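Local coordinates for protein laminin subunit ALPHA-1 (Mus musculus, PDB 2JD4) that helps build basement membranes as a laminin chain, its metal-binding LG4-5 domain pair probably serving to attach laminin to cell surfaces, at residues A[83-94]-A[110-119]. The protein carries 4 engineered substitutions. Numbering follows the deposited sequence.
Sequences FMFDLGKGRTKV and TEYIKRKAFM. With MG (magnesium ion), chain C.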
ATOM      1  N   PHE A  83     -13.082 -13.256 -10.834  1.00 21.12           N
ATOM      2  CA  PHE A  83     -12.499 -14.584 -11.041  1.00 20.12           C
ATOM      3  C   PHE A  83     -12.570 -14.925 -12.526  1.00 21.65           C
ATOM      4  O   PHE A  83     -13.653 -14.910 -13.112  1.00 20.66           O
ATOM      5  CB  PHE A  83     -13.294 -15.622 -10.217  1.00 18.40           C
ATOM      6  CG  PHE A  83     -12.993 -17.067 -10.557  1.00 17.58           C
ATOM      7  CD1 PHE A  83     -11.682 -17.527 -10.669  1.00 16.33           C
ATOM      8  CD2 PHE A  83     -14.036 -17.986 -10.707  1.00 16.13           C
ATOM      9  CE1 PHE A  83     -11.411 -18.889 -10.923  1.00 19.31           C
ATOM     10  CE2 PHE A  83     -13.776 -19.337 -10.959  1.00 16.12           C
ATOM     11  CZ  PHE A  83     -12.462 -19.792 -11.067  1.00 16.43           C
ATOM     12  N   MET A  84     -11.428 -15.223 -13.138  1.00 21.65           N
ATOM     13  CA  MET A  84     -11.426 -15.576 -14.556  1.00 23.30           C
ATOM     14  C   MET A  84     -10.378 -16.628 -14.909  1.00 22.97           C
ATOM     15  O   MET A  84      -9.335 -16.748 -14.255  1.00 19.08           O
ATOM     16  CB  MET A  84     -11.215 -14.325 -15.422  1.00 25.13           C
ATOM     17  CG  MET A  84      -9.794 -13.789 -15.458  1.00 28.60           C
ATOM     18  SD  MET A  84      -9.630 -12.395 -16.622  1.00 33.35           S
ATOM     19  CE  MET A  84     -10.339 -11.063 -15.654  1.00 36.38           C
ATOM     20  N   PHE A  85     -10.664 -17.392 -15.956  1.00 20.69           N
ATOM     21  CA  PHE A  85      -9.759 -18.440 -16.417  1.00 22.54           C
ATOM     22  C   PHE A  85      -9.966 -18.678 -17.908  1.00 24.43           C
ATOM     23  O   PHE A  85     -10.989 -18.287 -18.468  1.00 23.03           O
ATOM     24  CB  PHE A  85     -10.016 -19.740 -15.638  1.00 21.70           C
ATOM     25  CG  PHE A  85     -11.437 -20.233 -15.727  1.00 21.22           C
ATOM     26  CD1 PHE A  85     -11.854 -21.021 -16.796  1.00 22.50           C
ATOM     27  CD2 PHE A  85     -12.365 -19.887 -14.751  1.00 22.09           C
ATOM     28  CE1 PHE A  85     -13.185 -21.459 -16.891  1.00 20.19           C
ATOM     29  CE2 PHE A  85     -13.693 -20.319 -14.836  1.00 20.34           C
ATOM     30  CZ  PHE A  85     -14.100 -21.105 -15.910  1.00 21.93           C
ATOM     31  N   ASP A  86      -8.986 -19.311 -18.541  1.00 24.72           N
ATOM     32  CA  ASP A  86      -9.049 -19.627 -19.969  1.00 25.51           C
ATOM     33  C   ASP A  86      -8.540 -21.057 -20.102  1.00 25.17           C
ATOM     34  O   ASP A  86      -7.412 -21.354 -19.703  1.00 27.03           O
ATOM     35  CB  ASP A  86      -8.139 -18.690 -20.771  1.00 26.39           C
ATOM     36  CG  ASP A  86      -8.427 -18.720 -22.270  1.00 29.04           C
ATOM     37  OD1 ASP A  86      -8.732 -19.804 -22.809  1.00 24.96           O
ATOM     38  OD2 ASP A  86      -8.326 -17.652 -22.914  1.00 25.57           O
ATOM     39  N   LEU A  87      -9.366 -21.935 -20.661  1.00 24.26           N
ATOM     40  CA  LEU A  87      -8.993 -23.333 -20.832  1.00 26.76           C
ATOM     41  C   LEU A  87      -8.197 -23.585 -22.113  1.00 29.84           C
ATOM     42  O   LEU A  87      -7.873 -24.731 -22.433  1.00 30.68           O
ATOM     43  CB  LEU A  87     -10.247 -24.211 -20.829  1.00 26.65           C
ATOM     44  CG  LEU A  87     -11.233 -23.999 -19.675  1.00 23.43           C
ATOM     45  CD1 LEU A  87     -12.386 -24.983 -19.811  1.00 26.47           C
ATOM     46  CD2 LEU A  87     -10.533 -24.199 -18.329  1.00 25.88           C
ATOM     47  N   GLY A  88      -7.885 -22.522 -22.846  1.00 31.15           N
ATOM     48  CA  GLY A  88      -7.116 -22.686 -24.071  1.00 29.21           C
ATOM     49  C   GLY A  88      -7.773 -22.162 -25.338  1.00 29.01           C
ATOM     50  O   GLY A  88      -7.103 -21.994 -26.361  1.00 27.33           O
ATOM     51  N   LYS A  89      -9.074 -21.898 -25.284  1.00 28.17           N
ATOM     52  CA  LYS A  89      -9.789 -21.399 -26.458  1.00 32.55           C
ATOM     53  C   LYS A  89     -10.856 -20.355 -26.135  1.00 31.82           C
ATOM     54  O   LYS A  89     -11.831 -20.204 -26.871  1.00 31.15           O
ATOM     55  CB  LYS A  89     -10.420 -22.570 -27.217  1.00 32.97           C
ATOM     56  CG  LYS A  89      -9.394 -23.547 -27.764  1.00 40.47           C
ATOM     57  CD  LYS A  89     -10.048 -24.740 -28.430  1.00 46.67           C
ATOM     58  CE  LYS A  89      -8.998 -25.697 -28.969  1.00 49.79           C
ATOM     59  NZ  LYS A  89      -9.616 -26.864 -29.656  1.00 53.53           N
ATOM     60  N   GLY A  90     -10.666 -19.632 -25.036  1.00 31.94           N
ATOM     61  CA  GLY A  90     -11.630 -18.614 -24.662  1.00 29.61           C
ATOM     62  C   GLY A  90     -11.624 -18.350 -23.173  1.00 32.59           C
ATOM     63  O   GLY A  90     -11.326 -19.246 -22.379  1.00 35.62           O
ATOM     64  N   ARG A  91     -11.958 -17.124 -22.789  1.00 29.20           N
ATOM     65  CA  ARG A  91     -11.975 -16.744 -21.384  1.00 28.63           C
ATOM     66  C   ARG A  91     -13.374 -16.706 -20.764  1.00 27.50           C
ATOM     67  O   ARG A  91     -14.338 -16.253 -21.385  1.00 27.86           O
ATOM     68  CB  ARG A  91     -11.301 -15.376 -21.214  1.00 27.58           C
ATOM     69  CG  ARG A  91     -11.305 -14.844 -19.787  1.00 30.29           C
ATOM     70  CD  ARG A  91     -10.193 -13.820 -19.584  1.00 31.71           C
ATOM     71  NE  ARG A  91     -10.483 -12.552 -20.227  1.00 30.80           N
ATOM     72  CZ  ARG A  91      -9.570 -11.749 -20.766  1.00 26.12           C
ATOM     73  NH1 ARG A  91      -8.288 -12.076 -20.748  1.00 24.40           N
ATOM     74  NH2 ARG A  91      -9.947 -10.613 -21.328  1.00 27.65           N
ATOM     75  N   THR A  92     -13.474 -17.201 -19.535  1.00 21.65           N
ATOM     76  CA  THR A  92     -14.729 -17.184 -18.794  1.00 20.78           C
ATOM     77  C   THR A  92     -14.478 -16.248 -17.611  1.00 24.53           C
ATOM     78  O   THR A  92     -13.428 -16.326 -16.978  1.00 24.75           O
ATOM     79  CB  THR A  92     -15.102 -18.592 -18.259  1.00 24.82           C
ATOM     80  OG1 THR A  92     -15.271 -19.501 -19.353  1.00 25.87           O
ATOM     81  CG2 THR A  92     -16.393 -18.533 -17.463  1.00 21.97           C
ATOM     82  N   LYS A  93     -15.420 -15.358 -17.315  1.00 25.90           N
ATOM     83  CA  LYS A  93     -15.245 -14.424 -16.207  1.00 29.51           C
ATOM     84  C   LYS A  93     -16.452 -14.362 -15.284  1.00 28.99           C
ATOM     85  O   LYS A  93     -17.592 -14.427 -15.735  1.00 28.81           O
ATOM     86  CB  LYS A  93     -14.940 -13.023 -16.746  1.00 31.82           C
ATOM     87  CG  LYS A  93     -14.714 -11.973 -15.671  1.00 38.17           C
ATOM     88  CD  LYS A  93     -14.126 -10.699 -16.267  1.00 41.80           C
ATOM     89  CE  LYS A  93     -13.764  -9.694 -15.181  1.00 42.90           C
ATOM     90  NZ  LYS A  93     -13.031  -8.523 -15.733  1.00 44.99           N
ATOM     91  N   VAL A  94     -16.193 -14.244 -13.985  1.00 27.06           N
ATOM     92  CA  VAL A  94     -17.255 -14.151 -12.985  1.00 27.58           C
ATOM     93  C   VAL A  94     -16.924 -13.004 -12.033  1.00 29.25           C
ATOM     94  O   VAL A  94     -15.763 -12.803 -11.678  1.00 29.48           O
ATOM     95  CB  VAL A  94     -17.366 -15.434 -12.130  1.00 25.48           C
ATOM     96  CG1 VAL A  94     -18.695 -15.451 -11.397  1.00 27.27           C
ATOM     97  CG2 VAL A  94     -17.193 -16.671 -12.997  1.00 27.24           C
ATOM     98  N   THR A 110     -13.794 -19.673  -5.044  1.00 22.05           N
ATOM     99  CA  THR A 110     -13.910 -19.540  -6.490  1.00 23.60           C
ATOM    100  C   THR A 110     -14.026 -20.962  -7.015  1.00 25.71           C
ATOM    101  O   THR A 110     -13.247 -21.837  -6.634  1.00 24.79           O
ATOM    102  CB  THR A 110     -12.684 -18.836  -7.129  1.00 22.68           C
ATOM    103  OG1 THR A 110     -11.500 -19.611  -6.910  1.00 19.82           O
ATOM    104  CG2 THR A 110     -12.498 -17.445  -6.531  1.00 23.45           C
ATOM    105  N   GLU A 111     -14.997 -21.197  -7.888  1.00 23.31           N
ATOM    106  CA  GLU A 111     -15.205 -22.539  -8.397  1.00 22.77           C
ATOM    107  C   GLU A 111     -15.454 -22.710  -9.878  1.00 21.38           C
ATOM    108  O   GLU A 111     -16.379 -22.132 -10.435  1.00 24.48           O
ATOM    109  CB  GLU A 111     -16.366 -23.202  -7.662  1.00 21.33           C
ATOM    110  CG  GLU A 111     -16.039 -23.729  -6.291  1.00 31.38           C
ATOM    111  CD  GLU A 111     -17.207 -24.476  -5.687  1.00 35.89           C
ATOM    112  OE1 GLU A 111     -17.918 -23.891  -4.840  1.00 39.77           O
ATOM    113  OE2 GLU A 111     -17.423 -25.644  -6.078  1.00 35.80           O
ATOM    114  N   TYR A 112     -14.608 -23.524 -10.493  1.00 21.97           N
ATOM    115  CA  TYR A 112     -14.730 -23.892 -11.891  1.00 23.46           C
ATOM    116  C   TYR A 112     -14.987 -25.392 -11.804  1.00 26.75           C
ATOM    117  O   TYR A 112     -14.154 -26.136 -11.289  1.00 26.30           O
ATOM    118  CB  TYR A 112     -13.427 -23.648 -12.649  1.00 23.08           C
ATOM    119  CG  TYR A 112     -13.181 -24.642 -13.776  1.00 25.57           C
ATOM    120  CD1 TYR A 112     -14.143 -24.868 -14.766  1.00 25.82           C
ATOM    121  CD2 TYR A 112     -11.990 -25.366 -13.843  1.00 25.99           C
ATOM    122  CE1 TYR A 112     -13.922 -25.801 -15.793  1.00 28.14           C
ATOM    123  CE2 TYR A 112     -11.756 -26.297 -14.864  1.00 24.75           C
ATOM    124  CZ  TYR A 112     -12.726 -26.510 -15.833  1.00 28.33           C
ATOM    125  OH  TYR A 112     -12.497 -27.435 -16.832  1.00 26.00           O
ATOM    126  N   ILE A 113     -16.144 -25.840 -12.268  1.00 28.64           N
ATOM    127  CA  ILE A 113     -16.434 -27.263 -12.224  1.00 32.41           C
ATOM    128  C   ILE A 113     -17.321 -27.668 -13.399  1.00 32.82           C
ATOM    129  O   ILE A 113     -18.408 -27.122 -13.595  1.00 33.44           O
ATOM    130  CB  ILE A 113     -17.082 -27.660 -10.874  1.00 32.25           C
ATOM    131  CG1 ILE A 113     -17.218 -29.182 -10.794  1.00 36.39           C
ATOM    132  CG2 ILE A 113     -18.423 -26.973 -10.704  1.00 35.03           C
ATOM    133  CD1 ILE A 113     -17.630 -29.684  -9.431  1.00 39.72           C
ATOM    134  N   LYS A 114     -16.818 -28.606 -14.193  1.00 35.51           N
ATOM    135  CA  LYS A 114     -17.520 -29.108 -15.371  1.00 37.64           C
ATOM    136  C   LYS A 114     -17.632 -28.037 -16.456  1.00 36.67           C
ATOM    137  O   LYS A 114     -16.644 -27.693 -17.111  1.00 39.92           O
ATOM    138  CB  LYS A 114     -18.915 -29.616 -14.985  1.00 38.20           C
ATOM    139  CG  LYS A 114     -18.933 -30.783 -13.998  1.00 43.00           C
ATOM    140  CD  LYS A 114     -18.293 -32.054 -14.553  1.00 45.57           C
ATOM    141  CE  LYS A 114     -16.767 -31.997 -14.531  1.00 50.88           C
ATOM    142  NZ  LYS A 114     -16.128 -33.282 -14.956  1.00 52.62           N
ATOM    143  N   ARG A 115     -18.836 -27.512 -16.644  1.00 35.39           N
ATOM    144  CA  ARG A 115     -19.073 -26.486 -17.655  1.00 34.41           C
ATOM    145  C   ARG A 115     -19.609 -25.201 -17.030  1.00 33.14           C
ATOM    146  O   ARG A 115     -20.132 -24.335 -17.729  1.00 35.16           O
ATOM    147  CB  ARG A 115     -20.067 -27.002 -18.698  1.00 33.48           C
ATOM    148  CG  ARG A 115     -19.500 -28.042 -19.655  1.00 37.53           C
ATOM    149  CD  ARG A 115     -18.743 -27.381 -20.800  1.00 38.73           C
ATOM    150  NE  ARG A 115     -17.296 -27.382 -20.614  1.00 40.17           N
ATOM    151  CZ  ARG A 115     -16.443 -26.770 -21.430  1.00 41.54           C
ATOM    152  NH1 ARG A 115     -16.897 -26.103 -22.487  1.00 38.41           N
ATOM    153  NH2 ARG A 115     -15.137 -26.836 -21.203  1.00 40.33           N
ATOM    154  N   LYS A 116     -19.476 -25.082 -15.713  1.00 31.19           N
ATOM    155  CA  LYS A 116     -19.954 -23.904 -14.997  1.00 30.63           C
ATOM    156  C   LYS A 116     -18.853 -23.291 -14.129  1.00 28.88           C
ATOM    157  O   LYS A 116     -17.815 -23.907 -13.892  1.00 27.01           O
ATOM    158  CB  LYS A 116     -21.154 -24.276 -14.115  1.00 34.65           C
ATOM    159  CG  LYS A 116     -22.457 -24.556 -14.869  1.00 40.89           C
ATOM    160  CD  LYS A 116     -22.366 -25.786 -15.772  1.00 44.38           C
ATOM    161  CE  LYS A 116     -22.162 -27.067 -14.974  1.00 46.53           C
ATOM    162  NZ  LYS A 116     -21.983 -28.268 -15.842  1.00 38.98           N
ATOM    163  N   ALA A 117     -19.087 -22.067 -13.668  1.00 30.32           N
ATOM    164  CA  ALA A 117     -18.138 -21.362 -12.811  1.00 29.28           C
ATOM    165  C   ALA A 117     -18.913 -20.370 -11.955  1.00 30.37           C
ATOM    166  O   ALA A 117     -19.887 -19.777 -12.420  1.00 31.33           O
ATOM    167  CB  ALA A 117     -17.104 -20.632 -13.660  1.00 25.75           C
ATOM    168  N   PHE A 118     -18.500 -20.200 -10.702  1.00 28.29           N
ATOM    169  CA  PHE A 118     -19.178 -19.266  -9.808  1.00 28.46           C
ATOM    170  C   PHE A 118     -18.298 -18.835  -8.630  1.00 25.14           C
ATOM    171  O   PHE A 118     -17.228 -19.398  -8.407  1.00 21.07           O
ATOM    172  CB  PHE A 118     -20.495 -19.877  -9.310  1.00 31.16           C
ATOM    173  CG  PHE A 118     -20.328 -21.138  -8.509  1.00 32.55           C
ATOM    174  CD1 PHE A 118     -20.274 -21.094  -7.119  1.00 35.14           C
ATOM    175  CD2 PHE A 118     -20.218 -22.370  -9.145  1.00 31.32           C
ATOM    176  CE1 PHE A 118     -20.114 -22.263  -6.372  1.00 37.07           C
ATOM    177  CE2 PHE A 118     -20.056 -23.544  -8.409  1.00 32.16           C
ATOM    178  CZ  PHE A 118     -20.003 -23.490  -7.024  1.00 35.86           C
ATOM    179  N   MET A 119     -18.752 -17.826  -7.892  1.00 24.92           N
ATOM    180  CA  MET A 119     -17.999 -17.305  -6.752  1.00 28.46           C
ATOM    181  C   MET A 119     -18.862 -17.191  -5.511  1.00 27.88           C
ATOM    182  O   MET A 119     -20.073 -17.002  -5.603  1.00 32.46           O
ATOM    183  CB  MET A 119     -17.457 -15.912  -7.056  1.00 29.11           C
ATOM    184  CG  MET A 119     -16.634 -15.788  -8.306  1.00 31.24           C
ATOM    185  SD  MET A 119     -16.135 -14.069  -8.490  1.00 37.79           S
ATOM    186  CE  MET A 119     -14.997 -13.949  -7.066  1.00 23.66           C
TER
HETATM  187 MG    MG C4061      -6.562 -26.480 -21.781  1.00 30.82          MG
HETATM  188  O   HOH W   1      -5.056 -25.857 -23.462  1.00 31.57           O
HETATM  189  O   HOH W   2      -7.769 -27.820 -23.116  1.00 27.12           O
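With CG swung anti to the backbone N (chi1 168°), Phe83 lays one ring face over Thr110, while Phe85, its CG placed between N and the carbonyl carbon, drives its ring edge at Ala117. Both rings fill the core of the laminin G beta sandwich, where the hairpin of strands 80-86 and 91-95 packs on the hairpin of strands 106-113 and 116-121 from the opposing sheet. Thr110 CB sits 3.7 Å from the centroid of the Phe83 ring, only 4° off its normal, a CH-pi contact; the threonine hydroxyl is used elsewhere, on Tyr61. On the flank, Phe83 CB meets Met119 SD at 3.7 Å, and the Met119 and Val94 side chains pass each other in opposite directions, CG against CG1. An alanine in place of Phe83 would probably take away the ring on which Thr110 CB rests and leave a gap beside Tyr112 CB and Ala117. Ala117, with no side chain beyond CB, probably helps strands 91-94 and 116-119 approach closely: its CB lies in the plane of the Phe85 ring, 3.6 Å from Phe85 CE2, with Val94 CG2 also in touch. Tyr112 CB and CG lie over one face of Phe85 toward its rim, and the two rings meet obliquely, planes at 38° and centroids 5.0 Å apart. Beyond it, Leu87 spreads its two methyls against the phenol end of Tyr112, whose OH is hydrogen-bonded to Arg42 O. Leu87 thus ties the core to the metal site, since its carbonyl O binds magnesium along with Asp70, Thr137, Asp139 and two waters. Just before it, Asp86 OD1 accepts from Gly88 N, closing an Asx turn, and from Gly90 N on the other face of the carboxylate. At the outer margin, Leu87 CD1 packs 3.6 Å from Arg115 NH2, a nitrogen hydrogen-bonded to Ala135 O.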